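Local coordinates for putative capsular polysaccharide biosynthesis protein (Streptococcus pneumoniae serotype 4, PDB 6EWJ), which is a putative pyridoxal phosphate-dependent sugar aminotransferase that takes part in teichoic acid biosynthesis in the pneumococcus, at residues A[356-359]-A[360-364]; A[364-367]-A[368-371]; A[17-20]-A[21-25]; A[278-281]-A[282-286]; A[333-336]-A[337-341]. All blocks are in the same frame, centred on the assembly; numbering follows the deposited sequence.

Contact 1. Residues A[356-359]-A[360-364]; sequences LLTA and YKNLG
Leu357 and Tyr360 run alongside each other and form the tight half of this single helical turn. Leu357 CD1 comes to the edge of the phenol ring, close to its plane, and stops 4.0 Å from Tyr360 CD2. Ala359 CB sits over one face of the same ring, 4.3 Å from Tyr360 CD2. With CG anti to the carbonyl carbon (chi1 -59°), Tyr360 swings its ring back beside the turn that precedes it; its hydroxyl bonds to Thr91, and Cys94 and Ser95 of helix 92-99 pack on the side chain. Backbone bonds tighten the same turn. Leu357 is the N-cap residue, and its carbonyl O takes the Lys361 N-H in a straight bond of 2.9 Å and a weak one from Tyr360 N. Asn362 N reaches Thr358 O at 2.8 Å. The looser, exposed side belongs to Asn362 and Lys361. Asn362 ND2 makes a simple van der Waals contact with Thr358 CG2 at 3.6 Å, and Lys361 trails back along the start of the turn, CD 4.0 Å from Leu356 O. Thr358 is partly exposed, its OG1 held by Asp256 of the second subunit, which also packs Thr259 on Ala359. Gly364, with positive phi, is the C-prime residue of the Schellman motif that closes helix 358-361. The chemistry implies a division of labour: carbon contacts and backbone bonds hold the turn, while Thr358 OG1 is committed to the second subunit and Tyr360 OH to Thr91 of its own chain.

Contact 2. Residues A[364-367]-A[368-371]; sequences GFDM and TNYP
Asp366 OD1 is gripped twice by Thr368: the backbone N-H comes to 3.0 Å of OD1 from above the carboxylate plane, and Thr368 OG1 adds a weak bond at 2.9 Å. Asp366 CG stands anti to its own nitrogen (chi1 -177°), which carries the carboxylate forward over the next residues. The bond from Thr368 N to a side-chain oxygen two residues earlier makes an Asx turn, and it opens a short 3-10 turn within the loop between helices 358-361 and 371-378. In that turn Asn369 N donates to Asp366 O at 3.0 Å, and the N of Tyr370, the N-cap residue of helix 371-378, donates to Met367 O at the same length. Met367 bends at chi2 and chi3 until its CE methyl lies against the Tyr370 backbone, 3.2 Å from Tyr370 O and 3.7 Å from Tyr370 CB; Ala373 and Tyr374 of helix 371-378 pack against the same side chain. A water joins the Asp366 backbone N to two side-chain ends, donating to Asn369 OD1 and lying 3.0 Å from Tyr370 OH. That hydroxyl also reaches the edge of the Phe365 ring in its plane, 3.7 Å from Phe365 CD1, and both aromatic side chains rest on Met106 of strand 103-107.

Contact 3. Residues A[17-20]-A[21-25]; sequences PDIT and EAEIT
Glu21 follows the N-cap Thr20 as the first residue of helix 21-31, and its carboxylate turns to Arg32 of the second subunit in a long, weak ion pair. Ala22 comes next, its N-H taken weakly by Thr20 OG1 at 3.4 Å. Glu23 carries the contact. Its chain doubles back at chi2 (86°) so that one oxygen, OE1, meets two donors of Thr20: the hydroxyl OG1 at 2.6 Å, nearly in line with the C-O bond, and the backbone N at 2.8 Å, from above the carboxylate plane. This is a capping box in which Glu23, third in the helix, accepts from the cap residue, while the cap hydroxyl accepts weakly from Ala22 N. The aliphatic part of Glu23 is used too, CB lying 3.7 Å from Ile19 CG2. Ile24 closes the sequence: its N makes a weak bond to Thr20 O, and its CG1 comes 4.4 Å from Ile19 CG2, beside Val28 of the second subunit. Since OE1 is spent on the cap, the other oxygen, OE2, makes a salt bridge to Arg280 and a hydrogen bond to Gln277; the carboxylate thereby joins the helix start to helix 268-299 and, held by so many donors, would probably stay ionised.

Contact 4. Residues A[278-281]-A[282-286]; sequences LDRY and PSLLQ
Tyr281 turns its CG anti to the backbone nitrogen (chi1 -154°), whereas Leu285, one turn on, has CG anti to its carbonyl carbon (chi1 -72°), and the two side chains thereby meet ring face to isobutyl group. The setting is a proline kink in the long helix 268-299: Pro282 has no N-H to give, and the backbone N of Pro282 and of Ser283 has no bond to the turn before. Over the phenol face Leu285 makes a CH-pi contact, its CG 3.9 Å from the centroid of the Tyr281 ring, and its CD2 closes to 3.5 Å of Tyr281 CZ. The hydroxyl beyond is held by the carbonyl of Leu181, and Asn206 packs on the same side chain. The Tyr281 side chain is about 7 Å from that of Lys205, predicted to carry the cofactor. On the other flank Leu284 CD2 comes over one face of the Arg280 guanidinium, 3.8 Å from Arg280 NH2, while that group makes salt bridges from NH2 to Asp18 and from NH1 to Glu23. Regular bonding resumes with Leu284 N to Arg280 O, then Leu285 N to Tyr281 O at 2.8 Å. The first of these carbonyls has a second donor: Ser283 OG reaches Arg280 O at 2.6 Å, in the carbonyl plane and on a lone pair. Where the turn is broken, a water steps in, accepting from Ser283 N and donating to Asp279 O at 2.9 Å.

Contact 5. Residues A[333-336]-A[337-341]; sequences RNLI and IQELA
The fit of Arg333 against Ile337, one turn on, comes from how the arginine is folded. Its CG starts anti to the backbone nitrogen (chi1 -169°), and the chain then bends twice, at chi2 (-84°) and chi3, so that it folds outward across the helix surface. Ile337 answers with CG1 anti to its carbonyl carbon (chi1 -74°), which presents CD1 to the arginine chain; the approach is tight for two carbons, Arg333 CD lying 3.4 Å from Ile337 CD1. The same fold leaves the guanidinium side-on to the next residue: Arg333 NE at 2.9 Å and Arg333 NH2 at 3.1 Å both grip Asn334 OD1, which lies in the guanidinium plane. Two bonds to one oxygen fix the rotation of the group, and Arg333 NH1 goes to the carbonyl of Glu380. Trp253 of the second subunit completes the setting with a cation-pi contact. Farther on, Ile336 and Leu340 meet loosely, CG2 of Ile336 being 4.3 Å from Leu340 CD1. Leu335 and Glu339 form a similar pair toward the outside, the carboxylate of Glu339 bridging to Lys407. The backbone frame is ordinary alpha helix, its bonds running from Ile337 N to Arg333 O and onward through Leu340 N to Ile336 O, 2.8 Å. Helix 330-342 thus lies between Ile381 of strand 380-383, which touches Arg333, Ile336 and Ile337, and helix 391-409, whose Phe401, Val404 and Val408 cover Ile336.

In the fold
Contacts 1 and 2 meet around Gly364, centres 10 Å apart: Tyr360 O lies 3.1 Å from Phe365 N in a probable hydrogen bond. Contacts 3 and 4, centres 13 Å apart, are joined by the salt bridge of Asp18 OD1 to Arg280 NH2, 2.9 Å. The two pairs sit on opposite sides of the chain's centre, their centres roughly 39 to 44 Å apart. Contact 5 touches neither pair but comes within about 7 Å (nearest atoms) of contact 1, against about 19 Å for contact 3. The pyridoxal phosphate site is empty in this chain; of its binding residues, Tyr351 is about 7 Å from Leu357 and 9 Å from Arg333, and His179 about 9 Å from Tyr281, between side chains. Contacts 1, 3 and 5 touch the second subunit.

Contact 1. Residues A[356-359]-A[360-364]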
# COMPACT_ATOMS: atom_id res chain seq x y z
N LEU A 356 -17.60 -13.88 -14.96
CA LEU A 356 -17.80 -12.99 -16.12
C LEU A 356 -16.57 -12.17 -16.47
O LEU A 356 -16.47 -11.71 -17.59
CB LEU A 356 -18.99 -12.04 -15.94
CG LEU A 356 -20.43 -12.60 -16.06
CD1 LEU A 356 -21.44 -11.45 -16.07
CD2 LEU A 356 -20.62 -13.43 -17.29
N LEU A 357 -15.65 -12.01 -15.52
CA LEU A 357 -14.50 -11.11 -15.63
C LEU A 357 -13.36 -11.86 -16.34
O LEU A 357 -13.08 -13.02 -16.04
CB LEU A 357 -14.07 -10.62 -14.27
CG LEU A 357 -15.15 -9.97 -13.37
CD1 LEU A 357 -14.61 -9.79 -11.96
CD2 LEU A 357 -15.72 -8.66 -13.95
N THR A 358 -12.75 -11.19 -17.29
CA THR A 358 -11.61 -11.75 -18.02
C THR A 358 -10.54 -12.43 -17.18
O THR A 358 -10.13 -13.53 -17.50
CB THR A 358 -10.99 -10.63 -18.91
OG1 THR A 358 -12.00 -10.19 -19.85
CG2 THR A 358 -9.69 -11.06 -19.63
N ALA A 359 -10.13 -11.81 -16.09
CA ALA A 359 -9.11 -12.38 -15.24
C ALA A 359 -9.43 -13.78 -14.74
O ALA A 359 -8.54 -14.63 -14.68
CB ALA A 359 -8.86 -11.45 -14.05
N TYR A 360 -10.70 -14.01 -14.38
CA TYR A 360 -11.11 -15.28 -13.80
C TYR A 360 -11.52 -16.29 -14.86
O TYR A 360 -11.25 -17.49 -14.75
CB TYR A 360 -12.20 -15.05 -12.73
CG TYR A 360 -11.66 -14.13 -11.64
CD1 TYR A 360 -10.65 -14.55 -10.84
CD2 TYR A 360 -12.10 -12.81 -11.52
CE1 TYR A 360 -10.11 -13.71 -9.85
CE2 TYR A 360 -11.57 -11.95 -10.54
CZ TYR A 360 -10.59 -12.40 -9.70
OH TYR A 360 -10.01 -11.58 -8.74
N LYS A 361 -12.13 -15.79 -15.92
CA LYS A 361 -12.26 -16.57 -17.18
C LYS A 361 -10.93 -17.18 -17.55
O LYS A 361 -10.84 -18.37 -17.95
CB LYS A 361 -12.68 -15.62 -18.31
CG LYS A 361 -14.17 -15.42 -18.51
CD LYS A 361 -14.44 -14.41 -19.66
CE LYS A 361 -15.52 -14.80 -20.61
NZ LYS A 361 -16.19 -13.60 -21.23
N ASN A 362 -9.89 -16.33 -17.52
CA ASN A 362 -8.54 -16.75 -17.90
C ASN A 362 -7.94 -17.79 -16.99
O ASN A 362 -7.02 -18.49 -17.37
CB ASN A 362 -7.62 -15.53 -18.02
CG ASN A 362 -7.83 -14.75 -19.34
OD1 ASN A 362 -8.60 -15.16 -20.18
ND2 ASN A 362 -7.18 -13.60 -19.46
N LEU A 363 -8.45 -17.90 -15.77
CA LEU A 363 -8.07 -18.97 -14.83
C LEU A 363 -8.98 -20.20 -14.86
O LEU A 363 -8.91 -21.04 -13.99
CB LEU A 363 -8.00 -18.37 -13.42
CG LEU A 363 -6.94 -17.28 -13.25
CD1 LEU A 363 -7.12 -16.62 -11.87
CD2 LEU A 363 -5.51 -17.78 -13.42
N GLY A 364 -9.83 -20.30 -15.87
CA GLY A 364 -10.66 -21.47 -16.08
C GLY A 364 -12.05 -21.43 -15.45
O GLY A 364 -12.77 -22.40 -15.54

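Contact 2. Residues A[364-367]-A[368-371]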
# COMPACT_ATOMS: atom_id res chain seq x y z
N GLY A 364 -9.83 -20.30 -15.87
CA GLY A 364 -10.66 -21.47 -16.08
C GLY A 364 -12.05 -21.43 -15.45
O GLY A 364 -12.77 -22.40 -15.54
N PHE A 365 -12.43 -20.32 -14.81
CA PHE A 365 -13.77 -20.24 -14.22
C PHE A 365 -14.85 -19.96 -15.25
O PHE A 365 -14.67 -19.14 -16.15
CB PHE A 365 -13.81 -19.23 -13.09
CG PHE A 365 -12.93 -19.60 -11.95
CD1 PHE A 365 -13.36 -20.50 -10.98
CD2 PHE A 365 -11.62 -19.14 -11.89
CE1 PHE A 365 -12.51 -20.84 -9.93
CE2 PHE A 365 -10.76 -19.53 -10.89
CZ PHE A 365 -11.19 -20.38 -9.91
N ASP A 366 -15.96 -20.67 -15.14
CA ASP A 366 -16.99 -20.70 -16.20
C ASP A 366 -18.36 -20.36 -15.60
O ASP A 366 -18.81 -21.04 -14.69
CB ASP A 366 -16.98 -22.09 -16.84
CG ASP A 366 -17.94 -22.22 -17.99
OD1 ASP A 366 -18.88 -21.42 -18.16
OD2 ASP A 366 -17.74 -23.19 -18.75
N MET A 367 -18.96 -19.29 -16.11
CA MET A 367 -20.23 -18.76 -15.64
C MET A 367 -21.35 -19.79 -15.59
O MET A 367 -22.19 -19.74 -14.67
CB MET A 367 -20.70 -17.56 -16.49
CG MET A 367 -21.84 -16.75 -15.86
SD MET A 367 -21.38 -15.81 -14.34
CE MET A 367 -21.84 -16.93 -13.01
N THR A 368 -21.33 -20.74 -16.53
CA THR A 368 -22.36 -21.79 -16.57
C THR A 368 -22.34 -22.70 -15.33
O THR A 368 -23.32 -23.38 -15.06
CB THR A 368 -22.28 -22.67 -17.86
OG1 THR A 368 -21.04 -23.40 -17.89
CG2 THR A 368 -22.40 -21.81 -19.13
N ASN A 369 -21.24 -22.72 -14.57
CA ASN A 369 -21.17 -23.45 -13.28
C ASN A 369 -21.84 -22.78 -12.11
O ASN A 369 -21.97 -23.39 -11.04
CB ASN A 369 -19.71 -23.78 -12.90
CG ASN A 369 -19.07 -24.85 -13.78
OD1 ASN A 369 -17.94 -24.67 -14.26
ND2 ASN A 369 -19.77 -25.93 -14.01
N TYR A 370 -22.23 -21.51 -12.26
CA TYR A 370 -22.74 -20.71 -11.15
C TYR A 370 -23.98 -19.96 -11.57
O TYR A 370 -24.01 -18.73 -11.53
CB TYR A 370 -21.63 -19.75 -10.61
CG TYR A 370 -20.28 -20.38 -10.52
CD1 TYR A 370 -19.89 -21.11 -9.40
CD2 TYR A 370 -19.36 -20.23 -11.56
CE1 TYR A 370 -18.66 -21.75 -9.34
CE2 TYR A 370 -18.09 -20.82 -11.47
CZ TYR A 370 -17.76 -21.58 -10.37
OH TYR A 370 -16.52 -22.23 -10.32
N PRO A 371 -25.05 -20.71 -11.98
CA PRO A 371 -26.26 -20.07 -12.48
C PRO A 371 -26.99 -19.17 -11.49
O PRO A 371 -27.67 -18.24 -11.92
CB PRO A 371 -27.15 -21.27 -12.85
CG PRO A 371 -26.60 -22.43 -12.09
CD PRO A 371 -25.14 -22.18 -12.02
O HOH W 1 -15.87 -22.76 -13.19

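Contact 3. Residues A[17-20]-A[21-25]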
# COMPACT_ATOMS: atom_id res chain seq x y z
N PRO A 17 -18.60 11.52 -0.71
CA PRO A 17 -18.11 11.43 0.63
C PRO A 17 -18.85 12.40 1.56
O PRO A 17 -19.31 13.46 1.12
CB PRO A 17 -16.63 11.84 0.47
CG PRO A 17 -16.67 12.87 -0.60
CD PRO A 17 -17.72 12.36 -1.56
N ASP A 18 -18.98 12.01 2.83
CA ASP A 18 -19.61 12.84 3.85
C ASP A 18 -18.52 13.29 4.82
O ASP A 18 -18.21 12.59 5.78
CB ASP A 18 -20.70 12.05 4.58
CG ASP A 18 -21.60 12.95 5.46
OD1 ASP A 18 -21.12 14.02 5.93
OD2 ASP A 18 -22.76 12.55 5.69
N ILE A 19 -17.88 14.41 4.49
CA ILE A 19 -16.78 14.95 5.28
C ILE A 19 -17.23 16.30 5.81
O ILE A 19 -17.75 17.12 5.04
CB ILE A 19 -15.51 15.14 4.41
CG1 ILE A 19 -15.14 13.85 3.65
CG2 ILE A 19 -14.36 15.66 5.25
CD1 ILE A 19 -14.79 12.65 4.52
N THR A 20 -17.02 16.55 7.11
CA THR A 20 -17.40 17.80 7.75
C THR A 20 -16.15 18.54 8.22
O THR A 20 -15.03 18.00 8.15
CB THR A 20 -18.32 17.57 8.96
OG1 THR A 20 -17.60 16.90 10.00
CG2 THR A 20 -19.57 16.78 8.58
N GLU A 21 -16.34 19.74 8.74
CA GLU A 21 -15.21 20.48 9.31
C GLU A 21 -14.43 19.76 10.43
O GLU A 21 -13.26 20.05 10.62
CB GLU A 21 -15.66 21.89 9.77
CG GLU A 21 -16.07 22.82 8.62
CD GLU A 21 -14.95 23.14 7.64
OE1 GLU A 21 -13.78 23.31 8.08
OE2 GLU A 21 -15.24 23.19 6.42
N ALA A 22 -15.09 18.87 11.18
CA ALA A 22 -14.41 18.13 12.25
C ALA A 22 -13.30 17.24 11.69
O ALA A 22 -12.23 17.18 12.24
CB ALA A 22 -15.39 17.31 13.07
N GLU A 23 -13.57 16.56 10.58
CA GLU A 23 -12.54 15.78 9.90
C GLU A 23 -11.39 16.68 9.49
O GLU A 23 -10.24 16.33 9.68
CB GLU A 23 -13.08 15.07 8.65
CG GLU A 23 -13.87 13.77 8.93
CD GLU A 23 -15.36 14.00 9.21
OE1 GLU A 23 -15.80 15.18 9.26
OE2 GLU A 23 -16.10 13.00 9.34
N ILE A 24 -11.73 17.81 8.90
CA ILE A 24 -10.71 18.69 8.36
C ILE A 24 -9.80 19.21 9.49
O ILE A 24 -8.58 19.15 9.35
CB ILE A 24 -11.33 19.83 7.56
CG1 ILE A 24 -12.13 19.26 6.36
CG2 ILE A 24 -10.24 20.79 7.07
CD1 ILE A 24 -13.03 20.26 5.67
N THR A 25 -10.40 19.60 10.62
CA THR A 25 -9.62 20.08 11.76
C THR A 25 -8.71 19.01 12.33
O THR A 25 -7.57 19.30 12.67
CB THR A 25 -10.53 20.64 12.85

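Contact 4. Residues A[278-281]-A[282-286]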
# COMPACT_ATOMS: atom_id res chain seq x y z
N LEU A 278 -15.58 7.77 13.31
CA LEU A 278 -16.00 6.84 14.33
C LEU A 278 -16.90 7.54 15.38
O LEU A 278 -17.90 6.98 15.76
CB LEU A 278 -14.82 6.09 14.95
CG LEU A 278 -15.26 4.91 15.83
CD1 LEU A 278 -15.99 3.82 15.06
CD2 LEU A 278 -14.02 4.34 16.52
N ASP A 279 -16.59 8.78 15.76
CA ASP A 279 -17.50 9.59 16.64
C ASP A 279 -18.85 9.81 15.96
O ASP A 279 -19.92 9.65 16.55
CB ASP A 279 -16.92 10.98 16.89
CG ASP A 279 -15.68 10.95 17.74
OD1 ASP A 279 -15.34 9.91 18.32
OD2 ASP A 279 -15.02 11.99 17.80
N ARG A 280 -18.77 10.14 14.67
CA ARG A 280 -19.96 10.37 13.85
C ARG A 280 -20.76 9.13 13.50
O ARG A 280 -21.91 9.26 13.10
CB ARG A 280 -19.55 11.09 12.54
CG ARG A 280 -19.07 12.51 12.79
CD ARG A 280 -18.67 13.16 11.50
NE ARG A 280 -19.86 13.41 10.72
CZ ARG A 280 -19.94 13.43 9.40
NH1 ARG A 280 -18.88 13.19 8.61
NH2 ARG A 280 -21.12 13.69 8.84
N TYR A 281 -20.18 7.94 13.66
CA TYR A 281 -20.72 6.72 13.06
C TYR A 281 -22.13 6.26 13.53
O TYR A 281 -22.95 5.95 12.68
CB TYR A 281 -19.72 5.56 13.12
CG TYR A 281 -19.94 4.52 12.00
CD1 TYR A 281 -20.02 4.90 10.69
CD2 TYR A 281 -20.00 3.16 12.31
CE1 TYR A 281 -20.25 3.97 9.69
CE2 TYR A 281 -20.21 2.22 11.35
CZ TYR A 281 -20.32 2.61 10.02
OH TYR A 281 -20.52 1.68 9.07
N PRO A 282 -22.41 6.23 14.86
CA PRO A 282 -23.80 6.05 15.32
C PRO A 282 -24.81 6.92 14.57
O PRO A 282 -25.75 6.36 14.01
CB PRO A 282 -23.73 6.41 16.82
CG PRO A 282 -22.33 6.07 17.20
CD PRO A 282 -21.49 6.41 16.00
N SER A 283 -24.58 8.24 14.44
CA SER A 283 -25.51 9.12 13.69
C SER A 283 -25.62 8.79 12.18
O SER A 283 -26.70 8.86 11.56
CB SER A 283 -25.17 10.60 13.84
OG SER A 283 -23.98 10.90 13.15
N LEU A 284 -24.49 8.44 11.58
CA LEU A 284 -24.45 8.03 10.14
C LEU A 284 -25.25 6.76 9.90
O LEU A 284 -26.04 6.67 8.98
CB LEU A 284 -23.02 7.89 9.66
CG LEU A 284 -22.24 9.21 9.66
CD1 LEU A 284 -20.76 8.99 9.30
CD2 LEU A 284 -22.81 10.27 8.73
N LEU A 285 -25.04 5.79 10.77
CA LEU A 285 -25.78 4.56 10.75
C LEU A 285 -27.29 4.80 10.89
O LEU A 285 -28.07 4.14 10.23
CB LEU A 285 -25.26 3.61 11.83
CG LEU A 285 -23.89 2.97 11.62
CD1 LEU A 285 -23.63 1.96 12.74
CD2 LEU A 285 -23.79 2.28 10.27
N GLN A 286 -27.67 5.74 11.78
CA GLN A 286 -29.09 6.05 12.00
C GLN A 286 -29.72 6.64 10.75
O GLN A 286 -30.77 6.19 10.30
CB GLN A 286 -29.27 6.99 13.22
CG GLN A 286 -30.73 7.32 13.55
CD GLN A 286 -31.57 6.09 13.85
OE1 GLN A 286 -31.17 5.24 14.64
NE2 GLN A 286 -32.72 5.96 13.18
O HOH W 2 -22.71 10.05 15.85

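Contact 5. Residues A[333-336]-A[337-341]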
# COMPACT_ATOMS: atom_id res chain seq x y z
N ARG A 333 -32.72 -4.88 -17.61
CA ARG A 333 -32.00 -4.27 -16.46
C ARG A 333 -31.11 -3.15 -16.93
O ARG A 333 -31.07 -2.06 -16.33
CB ARG A 333 -31.16 -5.29 -15.67
CG ARG A 333 -30.62 -4.75 -14.31
CD ARG A 333 -29.32 -3.95 -14.39
NE ARG A 333 -28.33 -4.68 -15.15
CZ ARG A 333 -27.61 -5.69 -14.69
NH1 ARG A 333 -27.70 -6.10 -13.44
NH2 ARG A 333 -26.76 -6.28 -15.51
N ASN A 334 -30.35 -3.40 -17.99
CA ASN A 334 -29.39 -2.40 -18.46
C ASN A 334 -30.14 -1.16 -18.93
O ASN A 334 -29.72 -0.06 -18.62
CB ASN A 334 -28.45 -2.96 -19.54
CG ASN A 334 -27.58 -4.12 -19.04
OD1 ASN A 334 -27.39 -4.34 -17.84
ND2 ASN A 334 -27.01 -4.87 -20.01
N LEU A 335 -31.26 -1.36 -19.64
CA LEU A 335 -32.10 -0.23 -20.11
C LEU A 335 -32.63 0.58 -18.94
O LEU A 335 -32.48 1.80 -18.93
CB LEU A 335 -33.26 -0.69 -21.03
CG LEU A 335 -34.18 0.41 -21.61
CD1 LEU A 335 -33.41 1.58 -22.25
CD2 LEU A 335 -35.14 -0.17 -22.62
N ILE A 336 -33.12 -0.11 -17.90
CA ILE A 336 -33.59 0.57 -16.66
C ILE A 336 -32.48 1.46 -16.03
O ILE A 336 -32.73 2.60 -15.64
CB ILE A 336 -34.17 -0.42 -15.63
CG1 ILE A 336 -35.48 -1.03 -16.15
CG2 ILE A 336 -34.45 0.28 -14.29
CD1 ILE A 336 -35.97 -2.25 -15.39
N ILE A 337 -31.25 0.98 -15.97
CA ILE A 337 -30.15 1.79 -15.45
C ILE A 337 -29.94 3.05 -16.29
O ILE A 337 -29.81 4.15 -15.74
CB ILE A 337 -28.84 1.01 -15.34
CG1 ILE A 337 -28.95 0.07 -14.15
CG2 ILE A 337 -27.64 1.94 -15.18
CD1 ILE A 337 -27.81 -0.92 -14.09
N GLN A 338 -29.93 2.91 -17.60
CA GLN A 338 -29.78 4.09 -18.48
C GLN A 338 -30.97 5.09 -18.36
O GLN A 338 -30.77 6.31 -18.43
CB GLN A 338 -29.51 3.68 -19.94
CG GLN A 338 -28.27 2.82 -20.15
CD GLN A 338 -26.95 3.45 -19.75
OE1 GLN A 338 -26.79 4.68 -19.71
NE2 GLN A 338 -25.96 2.59 -19.46
N GLU A 339 -32.18 4.56 -18.17
CA GLU A 339 -33.36 5.41 -17.92
C GLU A 339 -33.29 6.12 -16.56
O GLU A 339 -33.71 7.26 -16.44
CB GLU A 339 -34.65 4.61 -17.98
CG GLU A 339 -35.09 4.24 -19.38
CD GLU A 339 -35.58 5.44 -20.17
OE1 GLU A 339 -36.28 6.32 -19.61
OE2 GLU A 339 -35.26 5.51 -21.37
N LEU A 340 -32.77 5.44 -15.55
CA LEU A 340 -32.52 6.11 -14.24
C LEU A 340 -31.52 7.25 -14.40
O LEU A 340 -31.72 8.34 -13.86
CB LEU A 340 -31.99 5.12 -13.20
CG LEU A 340 -33.06 4.15 -12.63
CD1 LEU A 340 -32.42 3.09 -11.75
CD2 LEU A 340 -34.09 4.93 -11.83
N ALA A 341 -30.49 7.00 -15.19
CA ALA A 341 -29.45 7.98 -15.45
C ALA A 341 -29.98 9.23 -16.18
O ALA A 341 -29.65 10.35 -15.81
CB ALA A 341 -28.31 7.35 -16.22